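Local coordinates for protein tail component (Lactobacillus phage J-1, PDB 5LY8) that probably recognises saccharides on the Lactobacillus casei cell surface, through the second carbohydrate-binding module of the phage's evolved distal tail protein, at residues N93-N98 / D228-W233; I122-A127 / A170-M175. All coordinates share one frame; numbering follows the deposited sequence.

Contact 1. Residues N93-N98 / D228-W233; sequences NFQFVN and DSYFEW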
loop_
_atom_site.group_PDB
_atom_site.type_symbol
_atom_site.label_atom_id
_atom_site.label_comp_id
_atom_site.label_asym_id
_atom_site.label_seq_id
_atom_site.Cartn_x
_atom_site.Cartn_y
_atom_site.Cartn_z
ATOM N N ASN A 93 -7.554 -16.271 -4.452
ATOM C CA ASN A 93 -6.208 -15.739 -4.639
ATOM C C ASN A 93 -6.202 -14.442 -5.432
ATOM O O ASN A 93 -7.095 -14.192 -6.245
ATOM C CB ASN A 93 -5.337 -16.757 -5.371
ATOM C CG ASN A 93 -5.088 -18.069 -4.676
ATOM O OD1 ASN A 93 -4.545 -19.006 -5.293
ATOM N ND2 ASN A 93 -5.477 -18.170 -3.413
ATOM N N PHE A 94 -5.203 -13.590 -5.183
ATOM C CA PHE A 94 -5.141 -12.316 -5.891
ATOM C C PHE A 94 -3.747 -11.790 -5.895
ATOM O O PHE A 94 -2.893 -12.278 -5.157
ATOM C CB PHE A 94 -6.058 -11.263 -5.195
ATOM C CG PHE A 94 -5.726 -10.935 -3.754
ATOM C CD1 PHE A 94 -4.583 -10.199 -3.430
ATOM C CD2 PHE A 94 -6.555 -11.354 -2.721
ATOM C CE1 PHE A 94 -4.261 -9.931 -2.092
ATOM C CE2 PHE A 94 -6.257 -11.027 -1.390
ATOM C CZ PHE A 94 -5.106 -10.337 -1.084
ATOM N N GLN A 95 -3.525 -10.760 -6.711
ATOM C CA GLN A 95 -2.344 -9.918 -6.596
ATOM C C GLN A 95 -2.762 -8.469 -6.723
ATOM O O GLN A 95 -3.591 -8.118 -7.581
ATOM C CB GLN A 95 -1.190 -10.274 -7.526
ATOM C CG GLN A 95 -1.433 -10.068 -8.993
ATOM C CD GLN A 95 -0.142 -10.147 -9.779
ATOM O OE1 GLN A 95 0.962 -10.024 -9.226
ATOM N NE2 GLN A 95 -0.257 -10.244 -11.093
ATOM N N PHE A 96 -2.164 -7.633 -5.886
ATOM C CA PHE A 96 -2.421 -6.186 -5.821
ATOM C C PHE A 96 -1.085 -5.511 -6.006
ATOM O O PHE A 96 -0.213 -5.680 -5.148
ATOM C CB PHE A 96 -3.020 -5.906 -4.449
ATOM C CG PHE A 96 -3.293 -4.482 -4.062
ATOM C CD1 PHE A 96 -3.969 -3.612 -4.922
ATOM C CD2 PHE A 96 -2.988 -4.030 -2.794
ATOM C CE1 PHE A 96 -4.303 -2.315 -4.522
ATOM C CE2 PHE A 96 -3.309 -2.729 -2.398
ATOM C CZ PHE A 96 -3.988 -1.882 -3.252
ATOM N N VAL A 97 -0.903 -4.816 -7.132
ATOM C CA VAL A 97 0.412 -4.337 -7.554
ATOM C C VAL A 97 0.403 -2.843 -7.721
ATOM O O VAL A 97 -0.439 -2.316 -8.478
ATOM C CB VAL A 97 0.811 -5.027 -8.886
ATOM C CG1 VAL A 97 2.213 -4.601 -9.336
ATOM C CG2 VAL A 97 0.744 -6.556 -8.762
ATOM N N ASN A 98 1.359 -2.166 -7.083
ATOM C CA ASN A 98 1.450 -0.718 -7.140
ATOM C C ASN A 98 2.867 -0.304 -7.423
ATOM O O ASN A 98 3.769 -0.625 -6.641
ATOM C CB ASN A 98 0.982 -0.140 -5.825
ATOM C CG ASN A 98 -0.514 -0.185 -5.720
ATOM O OD1 ASN A 98 -1.195 0.625 -6.334
ATOM N ND2 ASN A 98 -1.054 -1.168 -5.000
ATOM N N ASP A 228 1.486 3.356 -11.312
ATOM C CA ASP A 228 0.567 2.356 -11.835
ATOM C C ASP A 228 -0.063 1.655 -10.659
ATOM O O ASP A 228 0.572 1.491 -9.604
ATOM C CB ASP A 228 1.342 1.329 -12.703
ATOM C CG ASP A 228 0.456 0.506 -13.616
ATOM O OD1 ASP A 228 0.015 1.043 -14.651
ATOM O OD2 ASP A 228 0.117 -0.645 -13.239
ATOM N N SER A 229 -1.311 1.211 -10.833
ATOM C CA SER A 229 -2.000 0.445 -9.804
ATOM C C SER A 229 -2.939 -0.553 -10.453
ATOM O O SER A 229 -3.682 -0.182 -11.366
ATOM C CB SER A 229 -2.835 1.380 -8.927
ATOM O OG SER A 229 -3.394 0.717 -7.798
ATOM N N TYR A 230 -2.998 -1.788 -9.936
ATOM C CA TYR A 230 -4.013 -2.724 -10.409
ATOM C C TYR A 230 -4.233 -3.778 -9.368
ATOM O O TYR A 230 -3.358 -4.076 -8.542
ATOM C CB TYR A 230 -3.722 -3.347 -11.792
ATOM C CG TYR A 230 -2.468 -4.171 -11.894
ATOM C CD1 TYR A 230 -2.476 -5.532 -11.593
ATOM C CD2 TYR A 230 -1.290 -3.613 -12.367
ATOM C CE1 TYR A 230 -1.337 -6.315 -11.761
ATOM C CE2 TYR A 230 -0.137 -4.381 -12.517
ATOM C CZ TYR A 230 -0.170 -5.733 -12.226
ATOM O OH TYR A 230 0.988 -6.481 -12.347
ATOM N N PHE A 231 -5.398 -4.415 -9.465
ATOM C CA PHE A 231 -5.734 -5.561 -8.642
ATOM C C PHE A 231 -6.294 -6.610 -9.583
ATOM O O PHE A 231 -7.140 -6.289 -10.438
ATOM C CB PHE A 231 -6.809 -5.209 -7.615
ATOM C CG PHE A 231 -7.277 -6.392 -6.789
ATOM C CD1 PHE A 231 -6.723 -6.653 -5.546
ATOM C CD2 PHE A 231 -8.246 -7.270 -7.282
ATOM C CE1 PHE A 231 -7.160 -7.744 -4.788
ATOM C CE2 PHE A 231 -8.654 -8.378 -6.537
ATOM C CZ PHE A 231 -8.130 -8.598 -5.294
ATOM N N GLU A 232 -5.822 -7.850 -9.445
ATOM C CA GLU A 232 -6.337 -8.984 -10.192
ATOM C C GLU A 232 -6.676 -10.143 -9.308
ATOM O O GLU A 232 -5.860 -10.532 -8.478
ATOM C CB GLU A 232 -5.302 -9.510 -11.210
ATOM C CG GLU A 232 -4.793 -8.554 -12.260
ATOM C CD GLU A 232 -3.699 -9.136 -13.140
ATOM O OE1 GLU A 232 -3.584 -8.649 -14.284
ATOM O OE2 GLU A 232 -2.879 -9.951 -12.649
ATOM N N TRP A 233 -7.832 -10.760 -9.562
ATOM C CA TRP A 233 -8.124 -12.063 -9.005
ATOM C C TRP A 233 -7.298 -13.047 -9.844
ATOM O O TRP A 233 -7.229 -12.885 -11.065
ATOM C CB TRP A 233 -9.601 -12.409 -9.156
ATOM C CG TRP A 233 -10.503 -11.572 -8.304
ATOM C CD1 TRP A 233 -11.428 -10.670 -8.735
ATOM C CD2 TRP A 233 -10.559 -11.555 -6.876
ATOM N NE1 TRP A 233 -12.117 -10.156 -7.666
ATOM C CE2 TRP A 233 -11.610 -10.683 -6.512
ATOM C CE3 TRP A 233 -9.879 -12.252 -5.869
ATOM C CZ2 TRP A 233 -11.951 -10.435 -5.178
ATOM C CZ3 TRP A 233 -10.203 -11.982 -4.547
ATOM C CH2 TRP A 233 -11.221 -11.080 -4.219
HETATM O O HOH W 1 1.172 -1.505 -10.872
#

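Contact 2. Residues I122-A127 / A170-M175; sequences IVASLA and AVITKM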
loop_
_atom_site.group_PDB
_atom_site.type_symbol
_atom_site.label_atom_id
_atom_site.label_comp_id
_atom_site.label_asym_id
_atom_site.label_seq_id
_atom_site.Cartn_x
_atom_site.Cartn_y
_atom_site.Cartn_z
ATOM N N ILE A 122 -9.012 -3.016 7.809
ATOM C CA ILE A 122 -7.821 -3.550 7.178
ATOM C C ILE A 122 -7.813 -5.076 7.257
ATOM O O ILE A 122 -8.029 -5.660 8.333
ATOM C CB ILE A 122 -6.555 -3.020 7.896
ATOM C CG1 ILE A 122 -6.426 -1.485 7.839
ATOM C CG2 ILE A 122 -5.274 -3.714 7.367
ATOM C CD1 ILE A 122 -6.139 -0.930 6.399
ATOM N N VAL A 123 -7.520 -5.699 6.105
ATOM C CA VAL A 123 -7.225 -7.111 6.014
ATOM C C VAL A 123 -5.701 -7.250 5.835
ATOM O O VAL A 123 -5.071 -8.021 6.555
ATOM C CB VAL A 123 -8.042 -7.829 4.930
ATOM C CG1 VAL A 123 -7.552 -9.269 4.716
ATOM C CG2 VAL A 123 -9.520 -7.822 5.290
ATOM N N ALA A 124 -5.109 -6.488 4.903
ATOM C CA ALA A 124 -3.651 -6.498 4.723
ATOM C C ALA A 124 -3.174 -5.092 4.449
ATOM O O ALA A 124 -3.843 -4.342 3.732
ATOM C CB ALA A 124 -3.250 -7.427 3.562
ATOM N N SER A 125 -1.998 -4.734 4.998
ATOM C CA SER A 125 -1.420 -3.413 4.799
ATOM C C SER A 125 0.062 -3.509 4.568
ATOM O O SER A 125 0.804 -4.010 5.443
ATOM C CB SER A 125 -1.686 -2.520 6.011
ATOM O OG SER A 125 -1.020 -1.269 5.852
ATOM N N LEU A 126 0.491 -3.057 3.373
ATOM C CA LEU A 126 1.905 -2.977 3.013
ATOM C C LEU A 126 2.350 -1.528 3.236
ATOM O O LEU A 126 1.721 -0.623 2.686
ATOM C CB LEU A 126 2.084 -3.382 1.546
ATOM C CG LEU A 126 3.517 -3.497 1.021
ATOM C CD1 LEU A 126 3.533 -4.320 -0.265
ATOM C CD2 LEU A 126 4.173 -2.121 0.758
ATOM N N ALA A 127 3.387 -1.303 4.029
ATOM C CA ALA A 127 3.881 0.054 4.244
ATOM C C ALA A 127 5.346 0.165 3.948
ATOM O O ALA A 127 6.110 -0.786 4.133
ATOM C CB ALA A 127 3.595 0.523 5.677
ATOM N N ALA A 170 5.401 -2.482 -5.303
ATOM C CA ALA A 170 4.921 -2.906 -3.985
ATOM C C ALA A 170 3.764 -3.847 -4.239
ATOM O O ALA A 170 2.782 -3.474 -4.896
ATOM C CB ALA A 170 4.466 -1.704 -3.160
ATOM N N VAL A 171 3.881 -5.101 -3.771
ATOM C CA VAL A 171 2.912 -6.122 -4.114
ATOM C C VAL A 171 2.389 -6.829 -2.891
ATOM O O VAL A 171 3.157 -7.176 -1.980
ATOM C CB VAL A 171 3.584 -7.171 -5.050
ATOM C CG1 VAL A 171 2.571 -8.207 -5.531
ATOM C CG2 VAL A 171 4.292 -6.506 -6.233
ATOM N N ILE A 172 1.072 -7.084 -2.874
ATOM C CA ILE A 172 0.465 -7.989 -1.913
ATOM C C ILE A 172 -0.163 -9.125 -2.727
ATOM O O ILE A 172 -0.938 -8.860 -3.657
ATOM C CB ILE A 172 -0.614 -7.340 -1.023
ATOM C CG1 ILE A 172 -0.098 -6.058 -0.371
ATOM C CG2 ILE A 172 -1.065 -8.357 0.040
ATOM C CD1 ILE A 172 -1.147 -5.398 0.486
ATOM N N THR A 173 0.173 -10.370 -2.413
ATOM C CA THR A 173 -0.407 -11.527 -3.095
ATOM C C THR A 173 -0.977 -12.479 -2.045
ATOM O O THR A 173 -0.416 -12.603 -0.958
ATOM C CB THR A 173 0.637 -12.253 -3.981
ATOM O OG1 THR A 173 1.328 -11.313 -4.792
ATOM C CG2 THR A 173 0.015 -13.286 -4.902
ATOM N N LYS A 174 -2.090 -13.152 -2.382
ATOM C CA LYS A 174 -2.698 -14.173 -1.542
ATOM C C LYS A 174 -2.743 -15.445 -2.363
ATOM O O LYS A 174 -3.231 -15.441 -3.495
ATOM C CB LYS A 174 -4.115 -13.763 -1.152
ATOM C CG LYS A 174 -4.874 -14.833 -0.388
ATOM C CD LYS A 174 -6.268 -14.392 -0.052
ATOM C CE LYS A 174 -6.937 -15.376 0.858
ATOM N NZ LYS A 174 -8.294 -14.898 1.241
ATOM N N MET A 175 -2.225 -16.542 -1.775
ATOM C CA MET A 175 -2.212 -17.873 -2.377
ATOM C C MET A 175 -2.686 -18.789 -1.252
ATOM O O MET A 175 -1.874 -19.169 -0.392
ATOM C CB MET A 175 -0.800 -18.230 -2.886
ATOM C CG MET A 175 -0.279 -17.296 -3.984
ATOM S SD MET A 175 -1.333 -17.255 -5.463
ATOM C CE MET A 175 -0.863 -18.763 -6.243
#

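Contact 1. Residues N93-N98 / D228-W233
Q95 and E232 pair both through their backbones and through their side-chain ends. Q95 NE2 donates to E232 OE2 over 3.1 Å, at 161° at the hydrogen; the acceptor lies near the amide plane, but the donor approaches on the syn side, well out of the carboxylate plane. The two side chains lie side by side, pointing the same way, and E232 OE1 also salt-bridges R16 on strand 11-20, so both carboxylate oxygens are engaged. Next along the same face, V97 CB sits over one face of the Y230 ring, 3.8 Å from its centroid, a CH-pi contact. With chi1 of 62°, Y230 CG stands between its own N and carbonyl carbon, which swings the ring across toward V97; R16 makes a cation-pi contact with this ring.

The backbones form a regular antiparallel ladder within a six-strand sheet of this concanavalin-clan carbohydrate-binding domain. Q95/E232 and V97/Y230 are hydrogen-bonded pairs, with V97 N to Y230 O at 2.9 Å, while F94/W233, F96/F231 and N98/S229 are non-hydrogen-bonded pairs.

On the other face, F94 CB meets F231 CZ at 3.4 Å, and their rings are oblique, with planes 35° apart. F231 CE2 lies over the centre of the W233 ring, and N93 O meets W233 CE3 at that ring's edge, 3.4 Å away. Farther along, S229 OG donates to N98 OD1 at 2.6 Å, tilted from the carbonyl plane; OD1 also accepts a bond from W226 NE1, so two bonds grip the amide oxygen, and S229 OG is bonded in turn to the Y18 hydroxyl. F114 and L116 of strand 110-118 pack against this face. Near the magnesium site that includes D21 and Q227, D228 OD2 accepts a hydrogen bond at 2.7 Å from a water oxygen, and the same water donates weakly to V97 O, while D228 OD1 bonds H19.

Contact 2. Residues I122-A127 / A170-M175
A170 opens the second segment by placing its CB against the end of the L126 side chain: CB lies 4.0 Å from L126 CD2, and CD1 is equally near, so the methyl meets both branches of the leucine fork. Its other neighbour is F114 of strand 110-118.

V171 directs its side chain away from 122-127, where it packs on V97 of the adjoining strand, and takes part through its backbone. L126 CD1 rests 3.4 Å from V171 O and 3.6 Å from V171 N, an apolar methyl laid on the peptide backbone. L126 reaches this far because its CG is anti to the backbone N (chi1 -174°) and chi2 is also extended, carrying CD1 out to the opposing strand.

These strands come from different sheets. Their axes approach to 8.1 Å and run at 156°, nearly antiparallel, with apolar side chains interposed and contact made without cross-strand hydrogen bonding. Such face-to-face apposition is that of a beta sandwich, consistent with the domain's place in the concanavalin clan. At the start of the first segment, V123 and A124 both face L116 in a classic beta bulge, and the chain turns a corner at V123.

I172 points toward the facing strand and packs on two of its residues. Its CG1 lies 3.9 Å from L126 CB, while CD1 extends to A124 CB at 4.2 Å. The branch is aimed by chi1 of -51°, which sets CG1 anti to the carbonyl carbon, and by an extended chi2, so that one ethyl arm bridges two alternate residues of strand 124-127. F96 and L179, from the strands flanking 166-175, press on I172, and F181 packs on L126. All five residues that touch here are buried.

Following the chain from the N terminus, strand 94-103 is the first of the four to appear, then strand 121-130, whose segment 122-127 meets 170-175 after 42 intervening residues and closes the loop of contact 2. Only later does 228-233 return to 93-98, closing a loop of 129 residues in contact 1, within which contact 2 is wholly nested. Their centres are 10 Å apart. Strands 94-103 and 166-175 are neighbours in the six-strand sheet, joined by probable hydrogen bonds such as N98 O to A170 N at 2.8 Å. Contact 1 therefore extends that sheet laterally toward strand 11-20, whereas contact 2 links it across the core to the facing mixed sheet.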